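Local structure of neuraminidase (Bacteroides thetaiotaomicron, 5MUL) at residues Tyr143-Pro148 / Leu155-Ser160; Arg165-Met170 / Gln184-Asp189; Glu100-Val105 / Tyr116-Ala121; Tyr53-Asp58 / Ile93-Asp98. The protein binds beta-D-glucuronic acid and, as a beta-propeller glycoside hydrolase, probably acts as a rhamnosidase. All blocks are in the same frame, centred on the assembly; numbering follows the deposited sequence.

Interaction 1: residues Tyr143-Pro148 / Leu155-Ser160; sequences YPEFYP and LFVYRS
Phe156 brings the CD1 corner of its ring over one face of the Phe146 ring, off toward the rim, with Phe146 CE1 and Phe156 CD1 3.5 Å apart. The planes are inclined at 48°, so the pair is neither a parallel stack nor a T. The CG of Phe156 is anti to its backbone N (chi1 -177°) and that of Phe146 anti to its carbonyl carbon (chi1 -66°), which turns the rings toward each other on one face of the hairpin. Pro144 extends the apolar surface, its CB lying 3.6 Å from Phe156 CZ. Ser106 of strand 103-108 and Met133 pack against this face. Tyr147 and Glu145 stand on the other face, where Tyr147 OH donates a short bond to Glu145 OE1 (2.5 Å), reaching the oxygen from above the carboxylate plane. Across the hairpin, Tyr147 CE1 and Val157 CG2 are 4.1 Å apart. Between the two faces the backbones pair in regular antiparallel fashion, Glu145 with Val157 and Tyr147 with Leu155, each joined by two N-H to O bonds. Pro148 touches the bound glucuronic acid, and the Tyr147 side chain lies about 7 Å from those of Glu389 and Lys392, which bind it. One face is thus wholly apolar (Pro144, Phe146, Phe156), while the other, mostly apolar, carries one phenol-carboxylate hydrogen bond that probably limits rotation of the phenol.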
# COMPACT_ATOMS: atom_id res chain seq x y z
N TYR A 143 3.68 -10.69 4.41
CA TYR A 143 3.29 -9.47 3.71
C TYR A 143 2.63 -9.71 2.34
O TYR A 143 3.07 -9.19 1.32
CB TYR A 143 4.48 -8.53 3.56
CG TYR A 143 5.00 -8.07 4.89
CD1 TYR A 143 4.38 -7.03 5.59
CD2 TYR A 143 6.14 -8.67 5.46
CE1 TYR A 143 4.88 -6.62 6.84
CE2 TYR A 143 6.64 -8.26 6.68
CZ TYR A 143 6.01 -7.25 7.36
OH TYR A 143 6.54 -6.87 8.58
N PRO A 144 1.55 -10.48 2.31
CA PRO A 144 0.80 -10.67 1.08
C PRO A 144 0.14 -9.39 0.61
O PRO A 144 -0.38 -8.61 1.45
CB PRO A 144 -0.28 -11.65 1.49
CG PRO A 144 -0.51 -11.33 2.94
CD PRO A 144 0.87 -11.11 3.46
N GLU A 145 0.10 -9.18 -0.71
CA GLU A 145 -0.54 -7.98 -1.26
C GLU A 145 -1.18 -8.34 -2.59
O GLU A 145 -0.49 -8.87 -3.46
CB GLU A 145 0.49 -6.86 -1.55
CG GLU A 145 1.44 -6.43 -0.42
CD GLU A 145 2.77 -5.72 -0.83
OE1 GLU A 145 3.09 -5.46 -2.02
OE2 GLU A 145 3.55 -5.41 0.09
N PHE A 146 -2.46 -8.02 -2.80
CA PHE A 146 -3.10 -8.12 -4.10
C PHE A 146 -3.20 -6.77 -4.79
O PHE A 146 -3.35 -5.75 -4.15
CB PHE A 146 -4.53 -8.63 -3.98
CG PHE A 146 -4.65 -10.05 -3.50
CD1 PHE A 146 -4.53 -11.13 -4.36
CD2 PHE A 146 -4.96 -10.32 -2.17
CE1 PHE A 146 -4.68 -12.42 -3.93
CE2 PHE A 146 -5.11 -11.63 -1.74
CZ PHE A 146 -4.97 -12.68 -2.62
N TYR A 147 -3.24 -6.82 -6.12
CA TYR A 147 -3.48 -5.65 -6.94
C TYR A 147 -4.35 -6.08 -8.10
O TYR A 147 -4.21 -7.20 -8.58
CB TYR A 147 -2.18 -5.05 -7.51
CG TYR A 147 -1.15 -4.78 -6.45
CD1 TYR A 147 -0.30 -5.79 -5.99
CD2 TYR A 147 -1.08 -3.54 -5.83
CE1 TYR A 147 0.60 -5.53 -4.97
CE2 TYR A 147 -0.18 -3.30 -4.82
CZ TYR A 147 0.64 -4.30 -4.42
OH TYR A 147 1.56 -4.03 -3.39
N PRO A 148 -5.21 -5.20 -8.62
CA PRO A 148 -5.94 -5.52 -9.84
C PRO A 148 -5.06 -5.33 -11.08
O PRO A 148 -4.09 -4.57 -11.02
CB PRO A 148 -7.01 -4.43 -9.85
CG PRO A 148 -6.30 -3.25 -9.29
CD PRO A 148 -5.46 -3.82 -8.17
N LEU A 155 -2.85 -9.37 -9.65
CA LEU A 155 -1.45 -9.56 -9.31
C LEU A 155 -1.38 -9.89 -7.83
O LEU A 155 -2.18 -9.39 -7.03
CB LEU A 155 -0.68 -8.25 -9.55
CG LEU A 155 0.85 -8.39 -9.72
CD1 LEU A 155 1.18 -9.07 -11.04
CD2 LEU A 155 1.50 -7.03 -9.60
N PHE A 156 -0.42 -10.73 -7.44
CA PHE A 156 -0.15 -11.01 -6.03
C PHE A 156 1.33 -10.87 -5.81
O PHE A 156 2.11 -11.42 -6.61
CB PHE A 156 -0.60 -12.42 -5.66
CG PHE A 156 -0.44 -12.78 -4.20
CD1 PHE A 156 -1.25 -12.20 -3.23
CD2 PHE A 156 0.49 -13.73 -3.81
CE1 PHE A 156 -1.15 -12.57 -1.90
CE2 PHE A 156 0.57 -14.10 -2.48
CZ PHE A 156 -0.23 -13.54 -1.54
N VAL A 157 1.73 -10.14 -4.79
CA VAL A 157 3.13 -9.99 -4.43
C VAL A 157 3.25 -10.39 -2.99
O VAL A 157 2.39 -10.07 -2.18
CB VAL A 157 3.60 -8.55 -4.62
CG1 VAL A 157 5.01 -8.36 -4.07
CG2 VAL A 157 3.54 -8.19 -6.08
N TYR A 158 4.32 -11.10 -2.64
CA TYR A 158 4.59 -11.45 -1.23
C TYR A 158 6.09 -11.45 -1.00
O TYR A 158 6.89 -11.46 -1.95
CB TYR A 158 3.96 -12.78 -0.85
CG TYR A 158 4.45 -14.01 -1.58
CD1 TYR A 158 3.97 -14.34 -2.84
CD2 TYR A 158 5.35 -14.90 -0.98
CE1 TYR A 158 4.32 -15.52 -3.47
CE2 TYR A 158 5.72 -16.05 -1.64
CZ TYR A 158 5.20 -16.37 -2.87
OH TYR A 158 5.54 -17.55 -3.52
N ARG A 159 6.44 -11.40 0.28
CA ARG A 159 7.82 -11.53 0.72
C ARG A 159 8.06 -13.00 1.03
O ARG A 159 7.49 -13.54 1.99
CB ARG A 159 8.04 -10.67 1.95
CG ARG A 159 9.44 -10.77 2.52
CD ARG A 159 9.64 -9.75 3.64
NE ARG A 159 9.56 -8.40 3.12
CZ ARG A 159 10.61 -7.69 2.73
NH1 ARG A 159 11.85 -8.15 2.89
NH2 ARG A 159 10.42 -6.49 2.22
N SER A 160 8.87 -13.65 0.20
CA SER A 160 9.25 -15.04 0.46
C SER A 160 10.54 -15.08 1.27
O SER A 160 11.52 -14.42 0.93
CB SER A 160 9.47 -15.80 -0.83
OG SER A 160 9.84 -17.13 -0.49

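Interaction 2: residues Arg165-Met170 / Gln184-Asp189; sequences RGNLVM and QDVLID
Asn167 reaches across to the 184-189 loop with its amide. From CB the chain swings CG anti to the backbone N (chi1 175°), which carries the group toward the other segment; CG itself passes 4.0 Å from Asp185 O. At the tip, ND2 donates to Asp185 O at 2.9 Å, the acceptor lying in the amide plane and the bond fairly straight (154°). The other branch, OD1, is 2.8 Å from a water that also sits close to Leu168 O and accepts from Leu187 N; more acceptors surround this water than it has protons, so its donations are probably shared. A second water accepts from Leu168 N and lies 2.9 Å from Ile188 O. Direct strand pairing survives only at Met170 and Gln184, joined by two backbone bonds. Among the apolar side chains Leu168 runs beside Leu187, Leu168 CD1 meets Ile188 CD1 at 3.9 Å, and Met170 CE touches Leu187 CD2 at 3.9 Å. Leu210, Trp198 and Leu200 of the next sheet cover these side chains. Where the loop peels off beyond Gln184, therefore, an amide and two waters stand in for backbone bonds, tying its peptide groups to the strand, while Leu168, Met170, Leu187 and Ile188 supply the apolar packing.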
# COMPACT_ATOMS: atom_id res chain seq x y z
N ARG A 165 16.31 -15.03 3.40
CA ARG A 165 16.14 -13.60 3.41
C ARG A 165 14.94 -13.27 2.55
O ARG A 165 14.62 -13.99 1.61
CB ARG A 165 17.38 -12.91 2.82
CG ARG A 165 18.68 -13.15 3.59
CD ARG A 165 19.87 -12.50 2.90
NE ARG A 165 19.74 -11.04 2.92
CZ ARG A 165 20.44 -10.17 3.66
NH1 ARG A 165 21.41 -10.55 4.48
NH2 ARG A 165 20.19 -8.87 3.55
N GLY A 166 14.31 -12.16 2.86
CA GLY A 166 13.09 -11.76 2.15
C GLY A 166 13.35 -11.42 0.71
O GLY A 166 14.32 -10.75 0.38
N ASN A 167 12.47 -11.95 -0.16
CA ASN A 167 12.60 -11.76 -1.60
C ASN A 167 11.19 -11.53 -2.18
O ASN A 167 10.27 -12.24 -1.86
CB ASN A 167 13.24 -12.98 -2.22
CG ASN A 167 13.29 -12.90 -3.72
OD1 ASN A 167 13.98 -12.04 -4.27
ND2 ASN A 167 12.59 -13.82 -4.38
N LEU A 168 11.08 -10.57 -3.10
CA LEU A 168 9.78 -10.26 -3.75
C LEU A 168 9.44 -11.35 -4.74
O LEU A 168 10.22 -11.61 -5.68
CB LEU A 168 9.90 -8.92 -4.44
CG LEU A 168 8.61 -8.29 -5.02
CD1 LEU A 168 8.90 -6.85 -5.41
CD2 LEU A 168 8.05 -9.03 -6.19
N VAL A 169 8.32 -12.02 -4.53
CA VAL A 169 7.79 -13.01 -5.47
C VAL A 169 6.45 -12.48 -6.01
O VAL A 169 5.64 -11.96 -5.23
CB VAL A 169 7.65 -14.40 -4.83
CG1 VAL A 169 7.07 -15.36 -5.85
CG2 VAL A 169 9.02 -14.89 -4.35
N MET A 170 6.24 -12.61 -7.32
CA MET A 170 5.09 -12.00 -7.98
C MET A 170 4.36 -13.03 -8.83
O MET A 170 5.00 -13.73 -9.65
CB MET A 170 5.58 -10.86 -8.86
CG MET A 170 4.52 -10.11 -9.63
SD MET A 170 5.16 -8.79 -10.65
CE MET A 170 5.57 -7.57 -9.42
N GLN A 184 7.41 -13.44 -11.67
CA GLN A 184 8.84 -13.33 -11.40
C GLN A 184 9.19 -14.02 -10.09
O GLN A 184 8.51 -13.81 -9.09
CB GLN A 184 9.30 -11.88 -11.31
CG GLN A 184 9.11 -11.03 -12.58
CD GLN A 184 9.95 -11.50 -13.78
OE1 GLN A 184 10.91 -12.30 -13.64
NE2 GLN A 184 9.60 -11.02 -14.97
N ASP A 185 10.27 -14.79 -10.15
CA ASP A 185 10.89 -15.40 -8.97
C ASP A 185 11.92 -14.48 -8.34
O ASP A 185 12.11 -14.52 -7.13
CB ASP A 185 11.59 -16.73 -9.35
CG ASP A 185 10.60 -17.85 -9.53
OD1 ASP A 185 9.85 -18.10 -8.57
OD2 ASP A 185 10.56 -18.45 -10.60
N VAL A 186 12.64 -13.73 -9.16
CA VAL A 186 13.60 -12.79 -8.67
C VAL A 186 13.51 -11.50 -9.49
O VAL A 186 13.89 -11.47 -10.68
CB VAL A 186 15.05 -13.29 -8.71
CG1 VAL A 186 15.95 -12.28 -8.01
CG2 VAL A 186 15.19 -14.63 -7.98
N LEU A 187 13.02 -10.47 -8.83
CA LEU A 187 12.79 -9.18 -9.48
C LEU A 187 13.75 -8.17 -8.90
O LEU A 187 14.46 -7.48 -9.63
CB LEU A 187 11.32 -8.77 -9.30
CG LEU A 187 10.90 -7.42 -9.90
CD1 LEU A 187 11.27 -7.24 -11.37
CD2 LEU A 187 9.40 -7.24 -9.72
N ILE A 188 13.78 -8.03 -7.57
CA ILE A 188 14.74 -7.19 -6.86
C ILE A 188 15.74 -8.13 -6.16
O ILE A 188 15.32 -8.98 -5.38
CB ILE A 188 14.08 -6.26 -5.81
CG1 ILE A 188 13.02 -5.34 -6.43
CG2 ILE A 188 15.14 -5.39 -5.11
CD1 ILE A 188 12.15 -4.66 -5.42
N ASP A 189 17.02 -7.97 -6.47
CA ASP A 189 18.06 -8.87 -5.94
C ASP A 189 19.05 -8.04 -5.10
O ASP A 189 19.78 -7.21 -5.62
CB ASP A 189 18.75 -9.56 -7.14
CG ASP A 189 19.83 -10.55 -6.74
OD1 ASP A 189 20.09 -10.69 -5.54
OD2 ASP A 189 20.39 -11.18 -7.66
O HOH W 1 12.60 -10.44 -6.12
O HOH W 2 13.31 -8.82 -3.31

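Interaction 3: residues Glu100-Val105 / Tyr116-Ala121; sequences EGYLHV and YCRSIA
Arg118, in one of the two conformers modelled, lays its guanidinium flat on the ring of Tyr102: the planes differ by 22°, and CZ stands 3.6 Å from the ring centroid, nearly on the ring normal, a cation-pi stack. CG lies anti to the backbone N (chi1 180°) and the chain runs on extended to NE, which brings the guanidinium over Tyr102. The same arginine runs alongside His104, with CG over one face of the imidazole, while its NH1 is linked through a water to Glu100 OE1; the carboxylate, its OE1 4.3 Å from NH1, probably steadies the charge without a salt bridge. NE is buried with no partner in the model. At the Tyr102 edge, Ser119 O lies in the ring plane, 3.3 Å from CD2. Replacing Tyr102 by a leucine would probably leave the guanidinium without its flat aromatic support and freer to turn. Ser119 OG accepts from Leu103 N at 3.0 Å and donates to Ala121 O, and Ser119 N donates to Leu103 O at 2.8 Å. His104 and Tyr116 meet rim to rim, neither over the face of the other, their planes 17° apart; the hydroxyl of Tyr116 bonds to Trp180. Strand 103-108 is the middle one of an antiparallel three-stranded sheet, between 92-97 and 116-118. Leu103 and Val105 pack on Ile95 and on Leu65 of strand 62-69, whereas His104 and Tyr116 meet Phe146 of strand 144-148.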
# COMPACT_ATOMS: atom_id res chain seq x y z
N GLU A 100 -14.66 -11.26 -12.14
CA GLU A 100 -15.89 -12.05 -12.00
C GLU A 100 -16.60 -11.78 -10.67
O GLU A 100 -17.67 -12.36 -10.42
CB GLU A 100 -15.58 -13.53 -12.14
CG GLU A 100 -15.28 -13.94 -13.56
CD GLU A 100 -14.68 -15.32 -13.69
OE1 GLU A 100 -14.41 -16.03 -12.67
OE2 GLU A 100 -14.46 -15.70 -14.86
N GLY A 101 -16.04 -10.95 -9.80
CA GLY A 101 -16.64 -10.64 -8.51
C GLY A 101 -16.25 -11.55 -7.37
O GLY A 101 -16.83 -11.44 -6.28
N TYR A 102 -15.31 -12.48 -7.59
CA TYR A 102 -14.82 -13.31 -6.50
C TYR A 102 -13.87 -12.51 -5.61
O TYR A 102 -12.99 -11.77 -6.12
CB TYR A 102 -14.08 -14.55 -6.99
CG TYR A 102 -14.96 -15.63 -7.57
CD1 TYR A 102 -15.27 -15.64 -8.92
CD2 TYR A 102 -15.44 -16.64 -6.77
CE1 TYR A 102 -16.06 -16.65 -9.46
CE2 TYR A 102 -16.23 -17.65 -7.30
CZ TYR A 102 -16.53 -17.65 -8.64
OH TYR A 102 -17.33 -18.66 -9.14
N LEU A 103 -14.01 -12.70 -4.30
CA LEU A 103 -13.10 -12.08 -3.33
C LEU A 103 -11.95 -13.05 -3.12
O LEU A 103 -12.16 -14.23 -2.85
CB LEU A 103 -13.84 -11.83 -2.02
CG LEU A 103 -13.12 -11.03 -0.96
CD1 LEU A 103 -12.86 -9.59 -1.37
CD2 LEU A 103 -13.99 -11.09 0.29
N HIS A 104 -10.72 -12.56 -3.25
CA HIS A 104 -9.49 -13.31 -2.96
C HIS A 104 -8.93 -12.73 -1.68
O HIS A 104 -8.87 -11.50 -1.51
CB HIS A 104 -8.52 -13.07 -4.11
CG HIS A 104 -8.91 -13.75 -5.37
ND1 HIS A 104 -9.92 -13.34 -6.22
CD2 HIS A 104 -8.32 -14.82 -5.95
CE1 HIS A 104 -9.93 -14.16 -7.26
NE2 HIS A 104 -8.98 -15.06 -7.12
N VAL A 105 -8.51 -13.59 -0.76
CA VAL A 105 -8.11 -13.21 0.57
C VAL A 105 -6.82 -13.93 0.93
O VAL A 105 -6.70 -15.14 0.72
CB VAL A 105 -9.20 -13.55 1.62
CG1 VAL A 105 -8.77 -13.16 3.01
CG2 VAL A 105 -10.51 -12.88 1.25
N TYR A 116 -4.26 -18.58 1.70
CA TYR A 116 -4.95 -17.98 0.57
C TYR A 116 -6.27 -18.68 0.37
O TYR A 116 -6.30 -19.91 0.28
CB TYR A 116 -4.11 -18.12 -0.70
CG TYR A 116 -4.88 -17.84 -1.96
CD1 TYR A 116 -5.53 -16.62 -2.14
CD2 TYR A 116 -4.98 -18.78 -2.96
CE1 TYR A 116 -6.25 -16.38 -3.28
CE2 TYR A 116 -5.70 -18.54 -4.10
CZ TYR A 116 -6.35 -17.34 -4.26
OH TYR A 116 -7.06 -17.14 -5.42
N CYS A 117 -7.34 -17.92 0.27
CA CYS A 117 -8.73 -18.38 0.11
C CYS A 117 -9.43 -17.53 -0.93
O CYS A 117 -9.04 -16.38 -1.18
CB CYS A 117 -9.52 -18.22 1.42
SG CYS A 117 -8.82 -19.17 2.78
N ARG A 118 -10.59 -18.00 -1.37
CA ARG A 118 -11.36 -17.32 -2.37
C ARG A 118 -12.80 -17.52 -2.00
O ARG A 118 -13.17 -18.60 -1.53
CB ARG A 118 -11.05 -17.95 -3.73
CG ARG A 118 -11.75 -17.39 -4.94
CD ARG A 118 -11.33 -18.25 -6.13
NE ARG A 118 -12.00 -17.92 -7.38
CZ ARG A 118 -12.79 -18.75 -8.06
NH1 ARG A 118 -13.34 -18.35 -9.19
NH2 ARG A 118 -13.04 -19.98 -7.60
N SER A 119 -13.63 -16.50 -2.20
CA SER A 119 -15.05 -16.63 -1.90
C SER A 119 -15.65 -17.76 -2.74
O SER A 119 -15.16 -18.11 -3.81
CB SER A 119 -15.76 -15.31 -2.12
OG SER A 119 -15.77 -14.92 -3.47
N ILE A 120 -16.71 -18.35 -2.20
CA ILE A 120 -17.32 -19.50 -2.87
C ILE A 120 -18.03 -19.15 -4.15
O ILE A 120 -18.22 -20.01 -5.01
CB ILE A 120 -18.31 -20.23 -1.94
CG1 ILE A 120 -19.47 -19.31 -1.53
CG2 ILE A 120 -17.58 -20.79 -0.75
CD1 ILE A 120 -20.62 -20.05 -0.88
N ALA A 121 -18.43 -17.88 -4.29
CA ALA A 121 -19.17 -17.40 -5.43
C ALA A 121 -18.97 -15.91 -5.58
O ALA A 121 -18.53 -15.24 -4.63
CB ALA A 121 -20.65 -17.70 -5.23
O HOH W 3 -12.37 -16.12 -10.60

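Interaction 4: residues Tyr53-Asp58 / Ile93-Asp98; sequences YISYYD and ISIMVD
Tyr53 offers one face of its ring to Val97, whose CG2 sits 4.1 Å from the centroid in a CH-pi contact, off toward the rim, with the two side chains at about a right angle. Its CB also touches Ile95 CD1 at 4.0 Å, Ile95 having its CG1 between the backbone N and the carbonyl carbon (chi1 75°). Two residues on, Ser55, modelled in two conformers, fits between the isoleucines: OG lies 3.4 Å from Ile93 CG2 and 3.7 Å from Ile95 CG2, and its polar end is met by Ser44 N. After Tyr56, whose CA brushes Ile93 CD1, comes Tyr57. Here the two side chains come from opposite directions, and Ile93 CD1 sits over one face of the ring, offset toward its rim, 3.3 Å from Tyr57 CE2, while Ile93 CG1 is 3.4 Å from Tyr57 OH. An alanine at Tyr57 is likely to open a gap over Ile93 and leave CD1 without the ring it packs on. No hydrogen bond joins the two strands, whose axes approach to 7.6 Å, nearly antiparallel. They belong to different sheets: strand 51-57 is flanked by 45-48 and 62-69, strand 92-97 by 103-108. The contact is consistent with packing between two neighbouring propeller blades, Val46 of strand 45-48 and Val105 of 103-108 both touching Ile95.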
# COMPACT_ATOMS: atom_id res chain seq x y z
N TYR A 53 -15.94 -3.56 0.17
CA TYR A 53 -15.54 -4.67 1.02
C TYR A 53 -14.51 -4.25 2.03
O TYR A 53 -13.67 -3.37 1.76
CB TYR A 53 -14.92 -5.77 0.16
CG TYR A 53 -15.87 -6.48 -0.77
CD1 TYR A 53 -16.27 -5.91 -1.96
CD2 TYR A 53 -16.31 -7.78 -0.47
CE1 TYR A 53 -17.16 -6.57 -2.82
CE2 TYR A 53 -17.16 -8.45 -1.33
CZ TYR A 53 -17.59 -7.84 -2.48
OH TYR A 53 -18.44 -8.55 -3.33
N ILE A 54 -14.54 -4.88 3.19
CA ILE A 54 -13.58 -4.61 4.25
C ILE A 54 -13.15 -5.90 4.93
O ILE A 54 -13.93 -6.86 4.94
CB ILE A 54 -14.18 -3.61 5.28
CG1 ILE A 54 -13.14 -2.94 6.19
CG2 ILE A 54 -15.30 -4.25 6.10
CD1 ILE A 54 -13.67 -1.80 7.05
N SER A 55 -11.98 -5.90 5.53
CA SER A 55 -11.48 -7.05 6.30
C SER A 55 -10.83 -6.56 7.57
O SER A 55 -10.15 -5.53 7.53
CB SER A 55 -10.48 -7.86 5.46
OG SER A 55 -9.37 -7.07 5.05
N TYR A 56 -11.02 -7.28 8.67
CA TYR A 56 -10.42 -6.93 9.96
C TYR A 56 -10.52 -8.12 10.91
O TYR A 56 -11.21 -9.10 10.62
CB TYR A 56 -11.12 -5.70 10.58
CG TYR A 56 -12.59 -5.92 10.91
CD1 TYR A 56 -13.58 -5.69 9.97
CD2 TYR A 56 -12.99 -6.36 12.18
CE1 TYR A 56 -14.91 -5.90 10.25
CE2 TYR A 56 -14.33 -6.57 12.47
CZ TYR A 56 -15.28 -6.34 11.49
OH TYR A 56 -16.62 -6.54 11.71
N TYR A 57 -9.80 -8.03 12.02
CA TYR A 57 -9.92 -9.04 13.07
C TYR A 57 -10.84 -8.52 14.16
O TYR A 57 -10.63 -7.40 14.63
CB TYR A 57 -8.55 -9.39 13.66
CG TYR A 57 -7.63 -10.08 12.70
CD1 TYR A 57 -7.77 -11.43 12.42
CD2 TYR A 57 -6.61 -9.37 12.08
CE1 TYR A 57 -6.90 -12.06 11.52
CE2 TYR A 57 -5.75 -9.98 11.20
CZ TYR A 57 -5.89 -11.31 10.91
OH TYR A 57 -5.00 -11.88 10.02
N ASP A 58 -11.83 -9.30 14.55
CA ASP A 58 -12.71 -8.90 15.67
C ASP A 58 -12.01 -9.10 17.02
O ASP A 58 -10.86 -9.57 17.08
CB ASP A 58 -14.07 -9.61 15.59
CG ASP A 58 -14.00 -11.11 15.87
OD1 ASP A 58 -12.99 -11.62 16.40
OD2 ASP A 58 -14.99 -11.76 15.51
N ILE A 93 -3.86 -8.72 6.66
CA ILE A 93 -4.91 -9.22 5.76
C ILE A 93 -4.88 -8.41 4.48
O ILE A 93 -4.84 -7.17 4.54
CB ILE A 93 -6.33 -9.12 6.36
CG1 ILE A 93 -6.41 -9.70 7.78
CG2 ILE A 93 -7.36 -9.76 5.43
CD1 ILE A 93 -7.65 -9.26 8.55
N SER A 94 -4.88 -9.06 3.32
CA SER A 94 -5.04 -8.39 2.01
C SER A 94 -6.19 -9.06 1.30
O SER A 94 -6.27 -10.29 1.24
CB SER A 94 -3.77 -8.45 1.11
OG SER A 94 -3.90 -7.75 -0.16
N ILE A 95 -7.05 -8.25 0.69
CA ILE A 95 -8.18 -8.70 -0.09
C ILE A 95 -8.25 -7.96 -1.42
O ILE A 95 -7.77 -6.82 -1.54
CB ILE A 95 -9.53 -8.56 0.68
CG1 ILE A 95 -10.01 -7.12 0.76
CG2 ILE A 95 -9.43 -9.19 2.05
CD1 ILE A 95 -11.35 -6.89 1.45
N MET A 96 -8.86 -8.61 -2.42
CA MET A 96 -9.11 -7.97 -3.71
C MET A 96 -10.22 -8.73 -4.39
O MET A 96 -10.35 -9.94 -4.20
CB MET A 96 -7.86 -7.97 -4.60
CG MET A 96 -7.94 -7.16 -5.87
SD MET A 96 -8.41 -5.44 -5.67
CE MET A 96 -7.29 -4.85 -4.45
N VAL A 97 -10.99 -8.05 -5.21
CA VAL A 97 -12.05 -8.69 -5.98
C VAL A 97 -11.60 -8.77 -7.42
O VAL A 97 -11.07 -7.79 -7.93
CB VAL A 97 -13.37 -7.90 -5.86
CG1 VAL A 97 -14.47 -8.58 -6.64
CG2 VAL A 97 -13.79 -7.72 -4.41
N ASP A 98 -11.80 -9.93 -8.05
CA ASP A 98 -11.46 -10.12 -9.47
C ASP A 98 -12.58 -9.67 -10.41
O ASP A 98 -13.63 -9.23 -9.96
CB ASP A 98 -10.98 -11.55 -9.74
CG ASP A 98 -12.07 -12.60 -9.64
OD1 ASP A 98 -13.25 -12.28 -9.86
OD2 ASP A 98 -11.71 -13.76 -9.41

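How the interactions relate
From the N terminus, interaction 4 comes first, bringing residues 53-58 and 93-98 together over 34 intervening residues and joining two sheets. Interaction 3 follows directly, closing the hairpin of 103-108 and 116-118 next to strand 92-97; His104 N bonds Met96 O between them. Interaction 1 closes a short hairpin, and interaction 2 the later one in which 167-174 pairs with 179-184, together with the loop that continues it. Pairing of 154-160 with 167-174 joins interactions 1 and 2 in one sheet. The four are in series, with none nested and none crossed. Interaction 1 lies between the others: Phe146 packs on Tyr116, its N meets Ser94 OG, and Ser160 N meets Asn167 O. Interaction 2 stays about 12 Å, nearest atoms, from interactions 3 and 4.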